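Local coordinates for putative peptidase (Chlamydophila abortus, PDB 3CE2), which is a putative zinc metallopeptidase of the M3B (oligopeptidase F) family, predicted to degrade a variety of small bioactive peptides, at residues A[269-274]-A[534-539]; A[467-472]-A[594-599]; A[475-480]-A[502-507]. All coordinates share one frame; numbering follows the deposited sequence.

Interaction 1. Residues A[269-274]-A[534-539]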
loop_
_atom_site.group_PDB
_atom_site.type_symbol
_atom_site.label_atom_id
_atom_site.label_comp_id
_atom_site.label_asym_id
_atom_site.label_seq_id
_atom_site.Cartn_x
_atom_site.Cartn_y
_atom_site.Cartn_z
ATOM N N ALA A 269 -2.451 -20.008 1.765
ATOM C CA ALA A 269 -3.802 -19.454 1.713
ATOM C C ALA A 269 -3.778 -17.988 1.310
ATOM O O ALA A 269 -4.584 -17.551 0.505
ATOM C CB ALA A 269 -4.532 -19.637 3.054
ATOM N N ALA A 270 -2.845 -17.238 1.873
ATOM C CA ALA A 270 -2.731 -15.812 1.590
ATOM C C ALA A 270 -2.074 -15.494 0.248
ATOM O O ALA A 270 -2.346 -14.462 -0.346
ATOM C CB ALA A 270 -1.968 -15.128 2.720
ATOM N N LEU A 271 -1.198 -16.368 -0.224
ATOM C CA LEU A 271 -0.415 -16.078 -1.424
ATOM C C LEU A 271 -1.111 -16.522 -2.698
ATOM O O LEU A 271 -0.678 -16.202 -3.809
ATOM C CB LEU A 271 0.951 -16.766 -1.349
ATOM C CG LEU A 271 1.966 -16.274 -0.323
ATOM C CD1 LEU A 271 3.319 -16.792 -0.709
ATOM C CD2 LEU A 271 2.010 -14.778 -0.257
ATOM N N TYR A 272 -2.199 -17.250 -2.542
ATOM C CA TYR A 272 -2.836 -17.901 -3.675
ATOM C C TYR A 272 -3.515 -16.916 -4.616
ATOM O O TYR A 272 -3.353 -16.992 -5.835
ATOM C CB TYR A 272 -3.843 -18.945 -3.179
ATOM C CG TYR A 272 -4.361 -19.855 -4.263
ATOM C CD1 TYR A 272 -3.542 -20.836 -4.840
ATOM C CD2 TYR A 272 -5.667 -19.724 -4.728
ATOM C CE1 TYR A 272 -4.024 -21.668 -5.846
ATOM C CE2 TYR A 272 -6.163 -20.558 -5.712
ATOM C CZ TYR A 272 -5.347 -21.525 -6.276
ATOM O OH TYR A 272 -5.885 -22.341 -7.260
ATOM N N HIS A 273 -4.291 -16.008 -4.044
ATOM C CA HIS A 273 -5.004 -15.029 -4.826
ATOM C C HIS A 273 -4.089 -14.447 -5.908
ATOM O O HIS A 273 -4.418 -14.443 -7.093
ATOM C CB HIS A 273 -5.546 -13.925 -3.904
ATOM C CG HIS A 273 -6.275 -12.832 -4.630
ATOM N ND1 HIS A 273 -7.244 -13.085 -5.588
ATOM C CD2 HIS A 273 -6.180 -11.481 -4.540
ATOM C CE1 HIS A 273 -7.703 -11.939 -6.060
ATOM N NE2 HIS A 273 -7.079 -10.951 -5.438
ATOM N N ASN A 274 -2.929 -13.969 -5.494
ATOM C CA ASN A 274 -1.975 -13.357 -6.406
ATOM C C ASN A 274 -1.050 -14.361 -7.058
ATOM O O ASN A 274 -0.115 -13.981 -7.767
ATOM C CB ASN A 274 -1.124 -12.360 -5.648
ATOM C CG ASN A 274 -1.794 -11.033 -5.505
ATOM O OD1 ASN A 274 -1.596 -10.338 -4.505
ATOM N ND2 ASN A 274 -2.586 -10.651 -6.514
ATOM N N TYR A 534 0.345 -9.514 4.439
ATOM C CA TYR A 534 0.383 -8.554 3.366
ATOM C C TYR A 534 1.583 -7.629 3.486
ATOM O O TYR A 534 2.093 -7.118 2.480
ATOM C CB TYR A 534 -0.963 -7.821 3.211
ATOM C CG TYR A 534 -1.129 -6.575 4.032
ATOM C CD1 TYR A 534 -0.755 -5.339 3.510
ATOM C CD2 TYR A 534 -1.701 -6.631 5.305
ATOM C CE1 TYR A 534 -0.891 -4.166 4.235
ATOM C CE2 TYR A 534 -1.878 -5.464 6.095
ATOM N N VAL A 535 2.057 -7.454 4.714
ATOM C CA VAL A 535 3.242 -6.640 4.980
ATOM C C VAL A 535 4.481 -6.918 4.096
ATOM O O VAL A 535 5.157 -5.976 3.652
ATOM C CB VAL A 535 3.581 -6.620 6.491
ATOM C CG1 VAL A 535 5.023 -6.348 6.725
ATOM C CG2 VAL A 535 2.750 -5.559 7.191
ATOM N N TYR A 536 4.765 -8.179 3.788
ATOM C CA TYR A 536 5.882 -8.456 2.866
ATOM C C TYR A 536 5.769 -7.649 1.573
ATOM O O TYR A 536 6.783 -7.254 1.001
ATOM C CB TYR A 536 6.052 -9.957 2.580
ATOM C CG TYR A 536 5.153 -10.489 1.505
ATOM C CD1 TYR A 536 5.661 -10.800 0.248
ATOM C CD2 TYR A 536 3.791 -10.676 1.741
ATOM C CE1 TYR A 536 4.819 -11.286 -0.774
ATOM C CE2 TYR A 536 2.948 -11.150 0.745
ATOM C CZ TYR A 536 3.468 -11.456 -0.515
ATOM O OH TYR A 536 2.639 -11.927 -1.507
ATOM N N GLN A 537 4.544 -7.360 1.134
ATOM C CA GLN A 537 4.355 -6.605 -0.109
ATOM C C GLN A 537 4.935 -5.197 -0.046
ATOM O O GLN A 537 5.193 -4.590 -1.080
ATOM C CB GLN A 537 2.885 -6.524 -0.510
ATOM C CG GLN A 537 2.118 -7.828 -0.410
ATOM C CD GLN A 537 0.676 -7.680 -0.867
ATOM O OE1 GLN A 537 0.201 -6.574 -1.076
ATOM N NE2 GLN A 537 -0.022 -8.792 -1.028
ATOM N N TYR A 538 5.136 -4.655 1.147
ATOM C CA TYR A 538 5.774 -3.329 1.227
ATOM C C TYR A 538 7.201 -3.437 0.751
ATOM O O TYR A 538 7.691 -2.609 -0.006
ATOM C CB TYR A 538 5.771 -2.775 2.652
ATOM C CG TYR A 538 4.398 -2.411 3.184
ATOM C CD1 TYR A 538 3.337 -2.134 2.320
ATOM C CD2 TYR A 538 4.168 -2.321 4.551
ATOM C CE1 TYR A 538 2.075 -1.791 2.810
ATOM C CE2 TYR A 538 2.922 -1.968 5.051
ATOM C CZ TYR A 538 1.884 -1.707 4.180
ATOM O OH TYR A 538 0.653 -1.367 4.691
ATOM N N ALA A 539 7.848 -4.499 1.209
ATOM C CA ALA A 539 9.219 -4.820 0.874
ATOM C C ALA A 539 9.417 -5.185 -0.605
ATOM O O ALA A 539 10.316 -4.664 -1.276
ATOM C CB ALA A 539 9.668 -5.948 1.750
#

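Interaction 2. Residues A[467-472]-A[594-599]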
loop_
_atom_site.group_PDB
_atom_site.type_symbol
_atom_site.label_atom_id
_atom_site.label_comp_id
_atom_site.label_asym_id
_atom_site.label_seq_id
_atom_site.Cartn_x
_atom_site.Cartn_y
_atom_site.Cartn_z
ATOM N N SER A 467 13.200 1.315 6.959
ATOM C CA SER A 467 11.932 0.987 7.613
ATOM C C SER A 467 10.940 0.272 6.693
ATOM O O SER A 467 10.158 -0.575 7.161
ATOM C CB SER A 467 11.281 2.210 8.252
ATOM O OG SER A 467 10.675 2.994 7.253
ATOM N N THR A 468 10.956 0.577 5.394
ATOM C CA THR A 468 9.981 -0.101 4.569
ATOM C C THR A 468 10.482 -1.427 4.003
ATOM O O THR A 468 9.677 -2.280 3.625
ATOM C CB THR A 468 9.256 0.801 3.512
ATOM O OG1 THR A 468 9.461 0.299 2.189
ATOM C CG2 THR A 468 9.657 2.248 3.620
ATOM N N LEU A 469 11.790 -1.642 3.980
ATOM C CA LEU A 469 12.278 -2.931 3.502
ATOM C C LEU A 469 12.652 -3.879 4.642
ATOM O O LEU A 469 11.996 -4.899 4.848
ATOM C CB LEU A 469 13.422 -2.743 2.517
ATOM C CG LEU A 469 14.323 -3.941 2.205
ATOM C CD1 LEU A 469 13.544 -5.216 2.107
ATOM C CD2 LEU A 469 15.080 -3.711 0.913
ATOM N N PHE A 470 13.691 -3.542 5.395
ATOM C CA PHE A 470 14.191 -4.438 6.452
ATOM C C PHE A 470 13.208 -4.673 7.589
ATOM O O PHE A 470 12.911 -5.825 7.944
ATOM C CB PHE A 470 15.551 -3.961 6.985
ATOM C CG PHE A 470 16.667 -4.203 6.022
ATOM C CD1 PHE A 470 17.406 -5.376 6.078
ATOM C CD2 PHE A 470 16.928 -3.304 5.008
ATOM C CE1 PHE A 470 18.414 -5.638 5.159
ATOM C CE2 PHE A 470 17.941 -3.554 4.094
ATOM C CZ PHE A 470 18.678 -4.726 4.168
ATOM N N ARG A 471 12.702 -3.580 8.152
ATOM C CA ARG A 471 11.776 -3.693 9.256
ATOM C C ARG A 471 10.544 -4.480 8.854
ATOM O O ARG A 471 10.049 -5.266 9.643
ATOM C CB ARG A 471 11.398 -2.336 9.847
ATOM C CG ARG A 471 10.561 -2.507 11.098
ATOM C CD ARG A 471 10.919 -1.540 12.205
ATOM N NE ARG A 471 10.079 -0.334 12.250
ATOM C CZ ARG A 471 9.007 -0.176 13.033
ATOM N NH1 ARG A 471 8.329 0.973 13.010
ATOM N NH2 ARG A 471 8.610 -1.163 13.835
ATOM N N GLN A 472 10.053 -4.301 7.629
ATOM C CA GLN A 472 8.878 -5.084 7.186
ATOM C C GLN A 472 9.192 -6.563 7.023
ATOM O O GLN A 472 8.345 -7.424 7.264
ATOM C CB GLN A 472 8.311 -4.529 5.893
ATOM C CG GLN A 472 8.053 -3.028 5.976
ATOM C CD GLN A 472 7.109 -2.684 7.112
ATOM O OE1 GLN A 472 6.070 -3.307 7.268
ATOM N NE2 GLN A 472 7.466 -1.693 7.907
ATOM N N LYS A 594 19.831 -5.908 -7.235
ATOM C CA LYS A 594 19.827 -4.562 -7.809
ATOM C C LYS A 594 19.374 -3.537 -6.758
ATOM O O LYS A 594 19.882 -2.411 -6.692
ATOM C CB LYS A 594 18.925 -4.510 -9.047
ATOM C CG LYS A 594 19.594 -4.916 -10.352
ATOM C CD LYS A 594 20.777 -3.996 -10.615
ATOM C CE LYS A 594 21.277 -4.058 -12.042
ATOM N NZ LYS A 594 22.504 -3.210 -12.158
ATOM N N ALA A 595 18.420 -3.931 -5.925
ATOM C CA ALA A 595 17.971 -3.067 -4.851
ATOM C C ALA A 595 19.122 -2.810 -3.898
ATOM O O ALA A 595 19.450 -1.665 -3.594
ATOM C CB ALA A 595 16.805 -3.712 -4.114
ATOM N N PHE A 596 19.740 -3.887 -3.430
ATOM C CA PHE A 596 20.858 -3.769 -2.501
ATOM C C PHE A 596 22.003 -2.913 -3.049
ATOM O O PHE A 596 22.637 -2.146 -2.312
ATOM C CB PHE A 596 21.359 -5.150 -2.107
ATOM C CG PHE A 596 20.443 -5.877 -1.174
ATOM C CD1 PHE A 596 19.634 -5.187 -0.304
ATOM C CD2 PHE A 596 20.434 -7.253 -1.126
ATOM C CE1 PHE A 596 18.805 -5.849 0.575
ATOM C CE2 PHE A 596 19.607 -7.926 -0.248
ATOM C CZ PHE A 596 18.784 -7.208 0.606
ATOM N N CYS A 597 22.250 -3.025 -4.345
ATOM C CA CYS A 597 23.242 -2.167 -4.989
ATOM C C CYS A 597 22.958 -0.699 -4.775
ATOM O O CYS A 597 23.827 0.074 -4.384
ATOM C CB CYS A 597 23.310 -2.457 -6.486
ATOM S SG CYS A 597 24.154 -4.012 -6.829
ATOM N N PHE A 598 21.728 -0.316 -5.059
ATOM C CA PHE A 598 21.292 1.045 -4.863
ATOM C C PHE A 598 21.533 1.494 -3.422
ATOM O O PHE A 598 22.016 2.596 -3.173
ATOM C CB PHE A 598 19.804 1.135 -5.192
ATOM C CG PHE A 598 19.255 2.519 -5.122
ATOM C CD1 PHE A 598 19.082 3.268 -6.286
ATOM C CD2 PHE A 598 18.905 3.076 -3.903
ATOM C CE1 PHE A 598 18.570 4.547 -6.228
ATOM C CE2 PHE A 598 18.396 4.367 -3.835
ATOM C CZ PHE A 598 18.231 5.107 -4.996
ATOM N N ILE A 599 21.196 0.635 -2.471
ATOM C CA ILE A 599 21.302 1.008 -1.078
ATOM C C ILE A 599 22.771 1.160 -0.701
ATOM O O ILE A 599 23.162 2.154 -0.081
ATOM C CB ILE A 599 20.585 -0.024 -0.209
ATOM C CG1 ILE A 599 19.093 0.001 -0.537
ATOM C CG2 ILE A 599 20.784 0.247 1.249
ATOM C CD1 ILE A 599 18.400 -1.262 -0.196
#

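Interaction 3. Residues A[475-480]-A[502-507]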
loop_
_atom_site.group_PDB
_atom_site.type_symbol
_atom_site.label_atom_id
_atom_site.label_comp_id
_atom_site.label_asym_id
_atom_site.label_seq_id
_atom_site.Cartn_x
_atom_site.Cartn_y
_atom_site.Cartn_z
ATOM N N PHE A 475 9.011 -8.180 10.312
ATOM C CA PHE A 475 7.603 -8.491 10.613
ATOM C C PHE A 475 7.232 -9.767 9.850
ATOM O O PHE A 475 6.611 -10.696 10.414
ATOM C CB PHE A 475 6.595 -7.357 10.288
ATOM C CG PHE A 475 6.810 -6.015 11.056
ATOM C CD1 PHE A 475 7.539 -5.934 12.250
ATOM C CD2 PHE A 475 6.198 -4.824 10.594
ATOM C CE1 PHE A 475 7.682 -4.699 12.948
ATOM C CE2 PHE A 475 6.338 -3.609 11.282
ATOM C CZ PHE A 475 7.088 -3.554 12.467
ATOM N N ALA A 476 7.640 -9.839 8.584
ATOM C CA ALA A 476 7.281 -10.999 7.737
ATOM C C ALA A 476 7.769 -12.334 8.264
ATOM O O ALA A 476 7.003 -13.298 8.261
ATOM C CB ALA A 476 7.729 -10.809 6.322
ATOM N N SER A 477 9.013 -12.426 8.727
ATOM C CA SER A 477 9.443 -13.721 9.266
ATOM C C SER A 477 8.728 -14.025 10.561
ATOM O O SER A 477 8.349 -15.189 10.826
ATOM C CB SER A 477 10.952 -13.821 9.472
ATOM O OG SER A 477 11.466 -12.551 9.723
ATOM N N PHE A 478 8.542 -12.982 11.367
ATOM C CA PHE A 478 7.810 -13.155 12.603
ATOM C C PHE A 478 6.451 -13.764 12.299
ATOM O O PHE A 478 6.071 -14.800 12.862
ATOM C CB PHE A 478 7.634 -11.839 13.341
ATOM C CG PHE A 478 6.909 -12.001 14.626
ATOM C CD1 PHE A 478 7.373 -12.891 15.576
ATOM C CD2 PHE A 478 5.724 -11.313 14.872
ATOM C CE1 PHE A 478 6.688 -13.067 16.765
ATOM C CE2 PHE A 478 5.029 -11.490 16.068
ATOM C CZ PHE A 478 5.516 -12.365 17.012
ATOM N N GLU A 479 5.733 -13.133 11.376
ATOM C CA GLU A 479 4.399 -13.577 11.027
ATOM C C GLU A 479 4.461 -14.995 10.444
ATOM O O GLU A 479 3.545 -15.816 10.590
ATOM C CB GLU A 479 3.763 -12.569 10.061
ATOM C CG GLU A 479 2.406 -12.956 9.557
ATOM C CD GLU A 479 1.720 -11.850 8.728
ATOM O OE1 GLU A 479 2.418 -10.974 8.151
ATOM O OE2 GLU A 479 0.460 -11.870 8.649
ATOM N N TYR A 480 5.566 -15.298 9.794
ATOM C CA TYR A 480 5.724 -16.610 9.240
ATOM C C TYR A 480 5.934 -17.644 10.342
ATOM O O TYR A 480 5.261 -18.678 10.359
ATOM C CB TYR A 480 6.903 -16.600 8.297
ATOM C CG TYR A 480 7.180 -17.935 7.693
ATOM C CD1 TYR A 480 6.494 -18.362 6.554
ATOM C CD2 TYR A 480 8.133 -18.780 8.253
ATOM C CE1 TYR A 480 6.746 -19.596 5.990
ATOM C CE2 TYR A 480 8.393 -20.012 7.706
ATOM C CZ TYR A 480 7.706 -20.412 6.571
ATOM O OH TYR A 480 7.979 -21.638 6.033
ATOM N N LYS A 502 12.491 -11.817 19.890
ATOM C CA LYS A 502 13.824 -11.433 20.356
ATOM C C LYS A 502 14.936 -11.965 19.441
ATOM O O LYS A 502 15.802 -11.207 19.013
ATOM C CB LYS A 502 14.075 -11.871 21.797
ATOM C CG LYS A 502 15.444 -11.437 22.271
ATOM C CD LYS A 502 15.574 -11.420 23.774
ATOM C CE LYS A 502 16.594 -10.327 24.166
ATOM N NZ LYS A 502 17.130 -10.438 25.564
ATOM N N ASN A 503 14.893 -13.263 19.144
ATOM C CA ASN A 503 15.845 -13.885 18.218
ATOM C C ASN A 503 15.826 -13.136 16.916
ATOM O O ASN A 503 16.875 -12.808 16.369
ATOM C CB ASN A 503 15.571 -15.388 17.997
ATOM C CG ASN A 503 15.591 -16.199 19.320
ATOM O OD1 ASN A 503 16.341 -15.891 20.262
ATOM N ND2 ASN A 503 14.757 -17.227 19.389
ATOM N N LEU A 504 14.634 -12.827 16.431
ATOM C CA LEU A 504 14.528 -12.082 15.193
ATOM C C LEU A 504 15.185 -10.715 15.300
ATOM O O LEU A 504 15.958 -10.328 14.418
ATOM C CB LEU A 504 13.076 -11.942 14.743
ATOM C CG LEU A 504 12.541 -12.899 13.683
ATOM C CD1 LEU A 504 12.945 -14.343 13.969
ATOM C CD2 LEU A 504 11.021 -12.769 13.623
ATOM N N GLN A 505 14.901 -9.979 16.368
ATOM C CA GLN A 505 15.519 -8.654 16.494
ATOM C C GLN A 505 17.007 -8.837 16.447
ATOM O O GLN A 505 17.765 -7.969 16.004
ATOM C CB GLN A 505 15.142 -7.994 17.805
ATOM C CG GLN A 505 13.686 -7.567 17.850
ATOM C CD GLN A 505 13.303 -7.075 19.205
ATOM O OE1 GLN A 505 13.179 -7.863 20.133
ATOM N NE2 GLN A 505 13.126 -5.768 19.343
ATOM N N ASN A 506 17.417 -10.006 16.891
ATOM C CA ASN A 506 18.803 -10.310 16.956
ATOM C C ASN A 506 19.409 -10.589 15.606
ATOM O O ASN A 506 20.426 -10.000 15.265
ATOM C CB ASN A 506 19.017 -11.479 17.881
ATOM C CG ASN A 506 20.032 -11.168 18.897
ATOM O OD1 ASN A 506 21.214 -11.063 18.578
ATOM N ND2 ASN A 506 19.583 -10.928 20.132
ATOM N N GLU A 507 18.785 -11.472 14.834
ATOM C CA GLU A 507 19.242 -11.732 13.462
ATOM C C GLU A 507 19.370 -10.439 12.661
ATOM O O GLU A 507 20.207 -10.351 11.777
ATOM C CB GLU A 507 18.340 -12.746 12.726
ATOM C CG GLU A 507 18.251 -14.105 13.413
ATOM C CD GLU A 507 17.396 -15.126 12.650
ATOM O OE1 GLU A 507 17.833 -15.552 11.557
ATOM O OE2 GLU A 507 16.300 -15.521 13.145
#

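Interaction 1. Residues A[269-274]-A[534-539]
Leu271 and Tyr536 form the close half of this contact, in which residues of helix 266-271 and helix 536-553 meet within the largely helical M3 peptidase fold. One methyl group does the touching. CD2 of Leu271 lies 3.6 Å from CZ of Tyr536 and 3.9 Å from CE2 of the same ring, and it comes in obliquely, neither squarely over a face nor at an edge. The first bond of the leucine side chain does not itself aim at residues 534-539; only the branched end closes the gap. Tyr536, by contrast, is aimed across from its root, with CG set between the backbone N and the carbonyl carbon (chi1 83°). One face of its ring is occupied by its own neighbour, CG of Gln537, 3.6 Å above the plane and displaced toward the rim, while the ring of Tyr281 meets the same tyrosine from helix 278-289. Leu271 and Tyr536 are both buried, so this half illustrates how a single aliphatic branch against an aromatic end can join two segments that are 260 residues apart at their closest ends.

The other half is looser and partly open to solvent. The side chains of Asn274, in the turn after the helix, and Gln537 both start out toward the opposite segment, but no hydrogen bond joins them. The glutamine is stretched out beyond CG, which carries its amide into the gap between the segments. Gln537 on this side lies near the zinc site, its side chain about 8 Å from that of the zinc ligand Glu430. The two side chains cross at about a right angle, with their amide planes 50° apart, and OD1 of Asn274 stays 4.1 Å from NE2 of Gln537.

Interaction 2. Residues A[467-472]-A[594-599]
The backbones that carry Leu469 and Phe596 belong to a pair of steeply inclined helices in the helical M3 peptidase fold, segments of helices 451-487 and 590-607. The axes of the short segments 467-472 and 594-599 come no closer than 13.2 Å, and the N-to-C directions differ by 118°. Even the nearest CA atoms, those of Leu469 and Ala595, stand 10.1 Å apart, too far for main chain to meet main chain. The example shows how long apolar side chains bridge a wide helix spacing.

Two phenylalanines reach in from the flanks. Phe470 and Phe596 share one setting, CG anti to the carbonyl carbon (chi1 -73°), and in each the ring end comes nearer to the other helix than the first bond would suggest. The rings approach obliquely, with CZ of Phe470 3.8 Å from CE1 of Phe596. Leu469 points directly across and brings CD2 up to two partners at once, 4.3 Å from CE1 of Phe596 and equally far from CD1 of Ile599. All four residues are buried. Helices 278-289 and 292-306 close the cluster, Val288 and Ile295 against Phe470, Ile287 against Phe596 and Leu294 against Ile599.

Helix 467-472 contains a wider pi-type turn at residues 467-470. Within this segment a side chain reaches back to a main-chain acceptor: NE2 of Gln472 donates a nearly straight hydrogen bond to O of Ser467, 3.0 Å long.

Interaction 3. Residues A[475-480]-A[502-507]
Leu504 points straight at helix 475-480 and meets Phe478 at about a right angle, so that the leucine enters end-on where the phenylalanine runs past. The two residues sit in two consecutive helices, 451-487 and 494-509, of the helical M3 peptidase fold. CD2 of Leu504 seats itself at the root of Phe478, 3.4 Å from its backbone N and 3.5 Å from its CB. Because CG of Phe478 is anti to the backbone N (chi1 -179°), the ring is carried off beside the incoming methyl, which lies near the ring plane at an edge, 4.1 Å from CD1. This is a worked case of a side chain packing against helix backbone as much as against another side chain.

Ser477 flanks the same methyl from the neighbouring position, its OG 3.9 Å from CD2 of Leu504. That contact is merely van der Waals, since the hydroxyl is hydrogen-bonded within its own helix, chiefly to O of Leu474, with O of Val473 as a second partner. All three residues are buried. Around them, Tyr501 meets the Phe478 ring edge-to-face, and Ile285 from helix 278-289 packs on Ser477. Leu504 also touches Leu474 and Asp481 of helix 451-487, while its CG lies 4.1 Å from OG of Ser477.

Helix 451-487 is the common element: interactions 2 and 3 lie on neighbouring stretches of it, about 16 Å apart between centres, and interaction 1 touches both of those stretches through residues 534-539. The centre of interaction 1 is about 18 Å from that of interaction 2 and about 17 Å from that of interaction 3. Along the chain the segments of interactions 1 and 2 alternate, whereas both segments of interaction 3 fall between those of each of the others. Helices 494-509, 536-553 and 590-607 thus pack on one long helix, the first its neighbour in sequence. The side chain of Gln537 in interaction 1 comes within about 13 Å of the zinc ion held by His402, His406 and Glu430.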